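HIAXHD3 (Humicola insolens, PDB 3ZXK) probably removes alpha-L-arabinofuranosyl side chains from arabinoxylan as a family 43 glycoside hydrolase, and has been a scaffold for engineering endo-xylanase activity. Local coordinates at residues D267-G271 with M498-W502; T35-S39 with Y504-R509. All coordinates share one frame; numbering follows the deposited sequence.

Contact 1. Residues D267-G271 with M498-W502; sequences DAYPG and MTNSW. With AHR (alpha-L-arabinofuranose), chain C; XYP (beta-D-xylopyranose), chain B.
The ring of Tyr-269 lies under the backbone of Trp-502, whose CA stands over one ring face 4.2 Å from the centroid and 15° off the normal, a CH-pi contact set toward the rim. Ser-501 O sits over the same ring at longer range, and Trp-502 CB approaches Tyr-269 CE2 to 3.7 Å. The indole of Trp-502 in turn offers one face to sugar: arabinofuranose C5 lies 3.8 Å from Trp-502 CG, above the plane but offset to the rim on the CB side, and xylopyranose C5 is over the same face at the rim, near CE2 and CZ2. That placement follows from a first torsion of 61°, which sends the ring away from Tyr-269 toward the ligand. The loop 267-271 joins two strands of one blade of the family 43 five-bladed beta-propeller, and 498-502 is a loop of the C-terminal beta-sandwich, so the glycan pocket is walled by both domains. From the propeller side, the Asp-267 carboxylate accepts two bonds, OD1 from arabinofuranose O3 at 2.6 Å and OD2 from O5 at 2.7 Å; His-248 and Arg-273 bind the same sugar. Farther from the pocket, a cis peptide before Pro-270 turns the proline ring against the second loop. Pro-270 CD meets Asn-500 OD1 at 3.4 Å, the two side chains running side by side, and Asn-500 ND2 is held by Thr-473 O. Met-498, bent at its third torsion, brings CE across Pro-270 CG at 4.1 Å. An ST turn, Ser-501 N to Thr-499 OG1, shapes the sandwich loop between them.

Contact 2. Residues T35-S39 with Y504-R509; sequences TFAYS and YFTGYR
Tyr-38 reaches across to the loop 504-509, lies against Arg-509 from CB to the near side of its ring, and turns to Thr-506 and Tyr-504 farther out. At the root, CB is 4.0 Å from Arg-509 NH1. The first torsion, -67°, puts CG anti to the carbonyl carbon, and the ring then slides under the guanidinium: Arg-509 NH1 lies 3.5 Å from Tyr-38 CD1, and Arg-509 CZ is 4.1 Å from the centroid of the Tyr-38 ring and 14° off its normal. With the planes 28° apart this is a tilted cation-pi stack, and the extended Arg-509 chain runs opposite to the tyrosine. Glu-334 forms a salt bridge with Arg-509 NH1, which probably keeps the guanidinium in place. Farther out, Tyr-38 CE2 packs on Thr-506 CG2 at 3.7 Å. At the tip, OH accepts from Tyr-504 OH at 2.7 Å, at the edge of that ring and in its plane, and donates to a water 2.7 Å away, which in turn donates a hydrogen bond to Gly-507 O. Two bonds thus satisfy this buried hydroxyl. Beside it, Phe-36 CZ presses on Phe-505 CB at 3.4 Å, their rings near parallel but slid apart with little overlap. Phe-36 and Tyr-38 are presented by a type II' beta turn, from Thr-35 to Tyr-38, that leads into strand 38-39. The arrangement is a buried interdomain interface, in which a propeller segment joins the edge of a beta-sandwich sheet.

Overall arrangement
The two contacts have centres about 12 Å apart and lie along one seam between the propeller and the C-terminal beta-sandwich. In chain order the segments run 35-39, 267-271, 498-502 and 504-509, so contact 1 is nested inside the loop that contact 2 closes. Both take their sandwich side from the connection between strands 490-497 and 509-516, of different sheets. Tyr-269 OH to Phe-505 O (2.7 Å) and Thr-499 N to Tyr-508 OH (3.0 Å) are probable hydrogen bonds between them. Contact 2 lies deeper, yet the Phe-505 side chain comes within about 4 Å of arabinofuranose and xylopyranose (nearest atoms). One sandwich loop thus meets both propeller and glycan, consistent with both domains shaping the site.

Contact 1. Residues D267-G271 with M498-W502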
ATOM      1  N   ASP A 267      -0.090  12.348  -5.847  1.00  6.03           N
ATOM      2  CA  ASP A 267      -0.239  12.653  -4.407  1.00  6.03           C
ATOM      3  C   ASP A 267      -1.696  13.005  -4.036  1.00  5.44           C
ATOM      4  O   ASP A 267      -2.022  14.136  -3.678  1.00  5.54           O
ATOM      5  CB  ASP A 267       0.757  13.735  -3.940  1.00  7.11           C
ATOM      6  CG  ASP A 267       2.215  13.249  -3.946  1.00  7.92           C
ATOM      7  OD1 ASP A 267       2.450  12.057  -3.678  1.00 10.31           O
ATOM      8  OD2 ASP A 267       3.131  14.068  -4.225  1.00  8.76           O
ATOM      9  N   ALA A 268      -2.577  12.016  -4.128  1.00  5.29           N
ATOM     10  CA  ALA A 268      -4.009  12.227  -3.974  1.00  5.87           C
ATOM     11  C   ALA A 268      -4.463  12.171  -2.511  1.00  5.38           C
ATOM     12  O   ALA A 268      -5.465  11.523  -2.194  1.00  5.81           O
ATOM     13  CB  ALA A 268      -4.757  11.199  -4.816  1.00  6.10           C
ATOM     14  N   TYR A 269      -3.731  12.864  -1.626  1.00  5.13           N
ATOM     15  CA  TYR A 269      -4.109  13.006  -0.224  1.00  5.38           C
ATOM     16  C   TYR A 269      -5.453  13.743  -0.161  1.00  5.46           C
ATOM     17  O   TYR A 269      -5.705  14.640  -0.986  1.00  5.75           O
ATOM     18  CB  TYR A 269      -3.011  13.733   0.537  1.00  5.49           C
ATOM     19  CG  TYR A 269      -1.766  12.879   0.584  1.00  5.31           C
ATOM     20  CD1 TYR A 269      -1.730  11.731   1.366  1.00  5.48           C
ATOM     21  CD2 TYR A 269      -0.652  13.165  -0.208  1.00  5.37           C
ATOM     22  CE1 TYR A 269      -0.609  10.906   1.381  1.00  5.33           C
ATOM     23  CE2 TYR A 269       0.468  12.348  -0.186  1.00  6.11           C
ATOM     24  CZ  TYR A 269       0.483  11.216   0.621  1.00  5.18           C
ATOM     25  OH  TYR A 269       1.606  10.395   0.640  1.00  6.41           O
ATOM     26  N   PRO A 270      -6.349  13.350   0.777  1.00  5.30           N
ATOM     27  CA  PRO A 270      -6.106  12.457   1.920  1.00  5.36           C
ATOM     28  C   PRO A 270      -6.245  10.954   1.657  1.00  6.03           C
ATOM     29  O   PRO A 270      -6.074  10.160   2.571  1.00  7.05           O
ATOM     30  CB  PRO A 270      -7.146  12.925   2.944  1.00  5.95           C
ATOM     31  CG  PRO A 270      -8.305  13.308   2.078  1.00  6.15           C
ATOM     32  CD  PRO A 270      -7.645  14.043   0.913  1.00  5.74           C
ATOM     33  N   GLY A 271      -6.535  10.562   0.426  1.00  6.13           N
ATOM     34  CA  GLY A 271      -6.658   9.153   0.102  1.00  6.55           C
ATOM     35  C   GLY A 271      -5.348   8.384   0.022  1.00  6.33           C
ATOM     36  O   GLY A 271      -5.333   7.177   0.249  1.00  7.49           O
ATOM     37  N   MET A 498     -10.238  15.630   8.183  1.00  7.39           N
ATOM     38  CA  MET A 498      -9.096  14.752   7.888  1.00  7.58           C
ATOM     39  C   MET A 498      -7.876  15.537   7.467  1.00  6.99           C
ATOM     40  O   MET A 498      -7.988  16.544   6.746  1.00  8.16           O
ATOM     41  CB  MET A 498      -9.478  13.775   6.795  1.00  8.79           C
ATOM     42  CG  MET A 498     -10.714  12.971   7.148  1.00  9.03           C
ATOM     43  SD  MET A 498     -11.618  12.437   5.686  1.00  9.66           S
ATOM     44  CE  MET A 498     -10.391  11.310   5.035  1.00  8.42           C
ATOM     45  N   THR A 499      -6.686  15.093   7.891  1.00  6.78           N
ATOM     46  CA  THR A 499      -5.464  15.801   7.476  1.00  7.53           C
ATOM     47  C   THR A 499      -5.101  15.610   5.989  1.00  7.27           C
ATOM     48  O   THR A 499      -5.308  14.526   5.433  1.00  6.77           O
ATOM     49  CB  THR A 499      -4.255  15.442   8.362  1.00  7.90           C
ATOM     50  OG1 THR A 499      -3.160  16.294   8.002  1.00  9.60           O
ATOM     51  CG2 THR A 499      -3.885  13.970   8.208  1.00  8.16           C
ATOM     52  N   ASN A 500      -4.559  16.666   5.359  1.00  7.18           N
ATOM     53  CA  ASN A 500      -3.980  16.575   3.996  1.00  7.91           C
ATOM     54  C   ASN A 500      -2.460  16.449   3.991  1.00  7.49           C
ATOM     55  O   ASN A 500      -1.854  16.425   2.915  1.00  8.88           O
ATOM     56  CB  ASN A 500      -4.362  17.786   3.137  1.00  8.62           C
ATOM     57  CG  ASN A 500      -5.834  17.828   2.830  1.00  9.95           C
ATOM     58  OD1 ASN A 500      -6.444  16.798   2.494  1.00  9.86           O
ATOM     59  ND2 ASN A 500      -6.433  19.018   2.980  1.00 10.41           N
ATOM     60  N   SER A 501      -1.846  16.349   5.173  1.00  6.53           N
ATOM     61  CA  SER A 501      -0.405  16.241   5.274  1.00  7.91           C
ATOM     62  C   SER A 501       0.092  14.952   4.619  1.00  7.39           C
ATOM     63  O   SER A 501      -0.558  13.896   4.711  1.00  7.70           O
ATOM     64  CB  SER A 501       0.007  16.220   6.735  1.00  7.90           C
ATOM     65  OG  SER A 501       1.415  16.053   6.857  1.00  9.93           O
ATOM     66  N   TRP A 502       1.258  15.044   4.009  1.00  7.75           N
ATOM     67  CA  TRP A 502       1.918  13.902   3.391  1.00  7.36           C
ATOM     68  C   TRP A 502       2.883  13.211   4.297  1.00  6.39           C
ATOM     69  O   TRP A 502       3.338  12.146   3.963  1.00  6.31           O
ATOM     70  CB  TRP A 502       2.608  14.329   2.097  1.00  8.24           C
ATOM     71  CG  TRP A 502       3.675  15.375   2.265  1.00  9.53           C
ATOM     72  CD1 TRP A 502       3.565  16.744   2.069  1.00 10.80           C
ATOM     73  CD2 TRP A 502       5.079  15.156   2.646  1.00  9.78           C
ATOM     74  NE1 TRP A 502       4.771  17.377   2.320  1.00 11.83           N
ATOM     75  CE2 TRP A 502       5.719  16.474   2.666  1.00 11.86           C
ATOM     76  CE3 TRP A 502       5.845  14.030   2.963  1.00 11.12           C
ATOM     77  CZ2 TRP A 502       7.071  16.633   2.971  1.00 13.16           C
ATOM     78  CZ3 TRP A 502       7.192  14.204   3.288  1.00 12.77           C
ATOM     79  CH2 TRP A 502       7.790  15.474   3.290  1.00 14.76           C
TER
HETATM   80  O5  AHR C   3       4.520  15.118  -2.178  1.00 12.55           O
HETATM   81  C5  AHR C   3       4.474  14.043  -1.219  1.00 13.07           C
HETATM   82  C4  AHR C   3       5.616  13.040  -1.416  1.00 14.68           C
HETATM   83  O4  AHR C   3       6.880  13.688  -1.291  1.00 15.54           O
HETATM   84  C3  AHR C   3       5.727  12.374  -2.783  1.00 12.47           C
HETATM   85  O3  AHR C   3       4.845  11.272  -2.940  1.00 12.69           O
HETATM   86  C2  AHR C   3       7.151  11.894  -2.851  1.00 15.72           C
HETATM   87  O2  AHR C   3       7.681  11.969  -4.189  1.00 15.79           O
HETATM   88  C1  AHR C   3       7.870  12.884  -1.958  1.00 17.61           C
HETATM   89  O1  XYP B   1       7.267  20.287  -1.277  1.00 41.94           O
HETATM   90  C1  XYP B   1       7.840  18.988  -1.470  1.00 39.18           C
HETATM   91  C2  XYP B   1       9.299  18.934  -1.000  1.00 38.73           C
HETATM   92  C3  XYP B   1       9.862  17.541  -1.282  1.00 34.86           C
HETATM   93  C4  XYP B   1       9.004  16.501  -0.563  1.00 33.49           C
HETATM   94  C5  XYP B   1       7.517  16.676  -0.907  1.00 34.93           C
HETATM   95  O2  XYP B   1      10.099  19.919  -1.661  1.00 44.28           O
HETATM   96  O3  XYP B   1      11.229  17.431  -0.853  1.00 35.74           O
HETATM   97  O4  XYP B   1       9.476  15.186  -0.897  1.00 23.92           O
HETATM   98  O5  XYP B   1       7.074  18.033  -0.727  1.00 38.65           O

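Contact 2. Residues T35-S39 with Y504-R509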
ATOM      1  N   THR A  35       4.597  -0.206   1.964  1.00  5.12           N
ATOM      2  CA  THR A  35       3.636  -0.306   3.060  1.00  4.39           C
ATOM      3  C   THR A  35       4.145   0.128   4.432  1.00  4.21           C
ATOM      4  O   THR A  35       3.441  -0.041   5.398  1.00  3.95           O
ATOM      5  CB  THR A  35       3.145  -1.756   3.203  1.00  4.53           C
ATOM      6  OG1 THR A  35       4.238  -2.643   2.923  1.00  4.97           O
ATOM      7  CG2 THR A  35       1.993  -2.053   2.193  1.00  5.82           C
ATOM      8  N   PHE A  36       5.360   0.664   4.527  1.00  4.24           N
ATOM      9  CA  PHE A  36       5.812   1.225   5.821  1.00  3.81           C
ATOM     10  C   PHE A  36       5.766   0.149   6.922  1.00  4.08           C
ATOM     11  O   PHE A  36       6.368  -0.917   6.736  1.00  4.25           O
ATOM     12  CB  PHE A  36       5.089   2.571   6.113  1.00  4.32           C
ATOM     13  CG  PHE A  36       5.346   3.577   5.016  1.00  5.41           C
ATOM     14  CD1 PHE A  36       4.586   3.582   3.833  1.00  5.31           C
ATOM     15  CD2 PHE A  36       6.451   4.439   5.111  1.00  5.70           C
ATOM     16  CE1 PHE A  36       4.896   4.464   2.795  1.00  6.05           C
ATOM     17  CE2 PHE A  36       6.764   5.317   4.077  1.00  5.96           C
ATOM     18  CZ  PHE A  36       5.976   5.331   2.930  1.00  6.04           C
ATOM     19  N   ALA A  37       5.065   0.400   8.019  1.00  4.07           N
ATOM     20  CA  ALA A  37       4.995  -0.563   9.121  1.00  4.13           C
ATOM     21  C   ALA A  37       3.737  -1.436   9.082  1.00  3.96           C
ATOM     22  O   ALA A  37       3.453  -2.162  10.031  1.00  4.38           O
ATOM     23  CB  ALA A  37       5.133   0.146  10.475  1.00  5.21           C
ATOM     24  N   TYR A  38       3.005  -1.413   7.975  1.00  3.55           N
ATOM     25  CA  TYR A  38       1.835  -2.301   7.831  1.00  3.43           C
ATOM     26  C   TYR A  38       2.278  -3.732   7.489  1.00  3.42           C
ATOM     27  O   TYR A  38       3.276  -3.939   6.823  1.00  4.22           O
ATOM     28  CB  TYR A  38       0.852  -1.706   6.815  1.00  3.49           C
ATOM     29  CG  TYR A  38       0.233  -0.406   7.365  1.00  3.72           C
ATOM     30  CD1 TYR A  38      -0.887  -0.438   8.160  1.00  4.11           C
ATOM     31  CD2 TYR A  38       0.801   0.858   7.090  1.00  3.96           C
ATOM     32  CE1 TYR A  38      -1.453   0.737   8.677  1.00  4.58           C
ATOM     33  CE2 TYR A  38       0.262   2.034   7.593  1.00  4.40           C
ATOM     34  CZ  TYR A  38      -0.884   1.974   8.385  1.00  4.99           C
ATOM     35  OH  TYR A  38      -1.452   3.139   8.911  1.00  5.47           O
ATOM     36  N   SER A  39       1.599  -4.709   8.044  1.00  3.21           N
ATOM     37  CA  SER A  39       2.072  -6.100   8.010  1.00  3.18           C
ATOM     38  C   SER A  39       0.904  -7.038   7.690  1.00  3.24           C
ATOM     39  O   SER A  39      -0.078  -7.065   8.439  1.00  3.36           O
ATOM     40  CB  SER A  39       2.618  -6.457   9.396  1.00  3.70           C
ATOM     41  OG  SER A  39       3.036  -7.825   9.431  1.00  4.70           O
ATOM     42  N   TYR A 504       3.000  11.343   7.038  1.00  4.80           N
ATOM     43  CA  TYR A 504       2.789   9.932   7.400  1.00  4.49           C
ATOM     44  C   TYR A 504       2.880   8.994   6.186  1.00  4.81           C
ATOM     45  O   TYR A 504       2.953   7.784   6.343  1.00  4.91           O
ATOM     46  CB  TYR A 504       1.429   9.815   8.091  1.00  4.52           C
ATOM     47  CG  TYR A 504       1.109   8.467   8.696  1.00  4.57           C
ATOM     48  CD1 TYR A 504       1.654   8.099   9.928  1.00  4.57           C
ATOM     49  CD2 TYR A 504       0.240   7.575   8.054  1.00  4.99           C
ATOM     50  CE1 TYR A 504       1.363   6.876  10.513  1.00  5.43           C
ATOM     51  CE2 TYR A 504      -0.075   6.347   8.631  1.00  4.76           C
ATOM     52  CZ  TYR A 504       0.485   5.990   9.851  1.00  4.86           C
ATOM     53  OH  TYR A 504       0.171   4.755  10.393  1.00  7.08           O
ATOM     54  N   PHE A 505       2.810   9.584   5.004  1.00  4.69           N
ATOM     55  CA  PHE A 505       2.919   8.917   3.697  1.00  5.29           C
ATOM     56  C   PHE A 505       1.718   8.060   3.328  1.00  5.68           C
ATOM     57  O   PHE A 505       1.092   8.303   2.297  1.00  5.62           O
ATOM     58  CB  PHE A 505       4.246   8.154   3.526  1.00  5.96           C
ATOM     59  CG  PHE A 505       5.451   9.049   3.387  1.00  7.64           C
ATOM     60  CD1 PHE A 505       5.674   9.783   2.224  1.00  8.59           C
ATOM     61  CD2 PHE A 505       6.357   9.161   4.433  1.00  8.57           C
ATOM     62  CE1 PHE A 505       6.797  10.604   2.108  1.00 10.40           C
ATOM     63  CE2 PHE A 505       7.471   9.993   4.335  1.00 11.51           C
ATOM     64  CZ  PHE A 505       7.693  10.712   3.170  1.00 12.08           C
ATOM     65  N   THR A 506       1.392   7.069   4.145  1.00  6.04           N
ATOM     66  CA  THR A 506       0.249   6.202   3.877  1.00  5.50           C
ATOM     67  C   THR A 506      -1.057   7.010   3.922  1.00  5.48           C
ATOM     68  O   THR A 506      -1.166   7.960   4.676  1.00  6.76           O
ATOM     69  CB  THR A 506       0.213   5.112   4.971  1.00  5.69           C
ATOM     70  OG1 THR A 506       1.449   4.402   4.920  1.00  7.34           O
ATOM     71  CG2 THR A 506      -0.951   4.105   4.765  1.00  5.66           C
ATOM     72  N   GLY A 507      -2.037   6.647   3.111  1.00  5.57           N
ATOM     73  CA  GLY A 507      -3.332   7.309   3.169  1.00  5.57           C
ATOM     74  C   GLY A 507      -4.180   6.867   4.344  1.00  5.52           C
ATOM     75  O   GLY A 507      -3.793   5.980   5.121  1.00  6.40           O
ATOM     76  N   TYR A 508      -5.329   7.530   4.500  1.00  5.32           N
ATOM     77  CA  TYR A 508      -6.294   7.099   5.486  1.00  4.86           C
ATOM     78  C   TYR A 508      -6.768   5.692   5.213  1.00  5.13           C
ATOM     79  O   TYR A 508      -7.027   5.327   4.038  1.00  6.43           O
ATOM     80  CB  TYR A 508      -7.506   8.022   5.488  1.00  5.04           C
ATOM     81  CG  TYR A 508      -7.336   9.183   6.440  1.00  4.97           C
ATOM     82  CD1 TYR A 508      -7.622   9.044   7.800  1.00  5.33           C
ATOM     83  CD2 TYR A 508      -6.854  10.411   5.996  1.00  5.16           C
ATOM     84  CE1 TYR A 508      -7.486  10.112   8.677  1.00  4.80           C
ATOM     85  CE2 TYR A 508      -6.688  11.499   6.880  1.00  5.42           C
ATOM     86  CZ  TYR A 508      -6.994  11.332   8.236  1.00  5.32           C
ATOM     87  OH  TYR A 508      -6.868  12.361   9.128  1.00  6.84           O
ATOM     88  N   ARG A 509      -6.945   4.924   6.286  1.00  4.60           N
ATOM     89  CA  ARG A 509      -7.465   3.544   6.154  1.00  4.87           C
ATOM     90  C   ARG A 509      -8.709   3.314   7.003  1.00  4.36           C
ATOM     91  O   ARG A 509      -8.985   4.075   7.943  1.00  5.13           O
ATOM     92  CB  ARG A 509      -6.381   2.515   6.551  1.00  4.82           C
ATOM     93  CG  ARG A 509      -5.243   2.505   5.561  1.00  5.76           C
ATOM     94  CD  ARG A 509      -4.296   1.392   5.887  1.00  6.03           C
ATOM     95  NE  ARG A 509      -3.336   1.245   4.797  1.00  6.34           N
ATOM     96  CZ  ARG A 509      -2.648   0.132   4.554  1.00  6.37           C
ATOM     97  NH1 ARG A 509      -2.821  -0.938   5.334  1.00  8.09           N
ATOM     98  NH2 ARG A 509      -1.805   0.084   3.549  1.00  5.74           N
TER
HETATM   99  O   HOH W   1      -3.244   4.709   7.586  1.00  7.60           O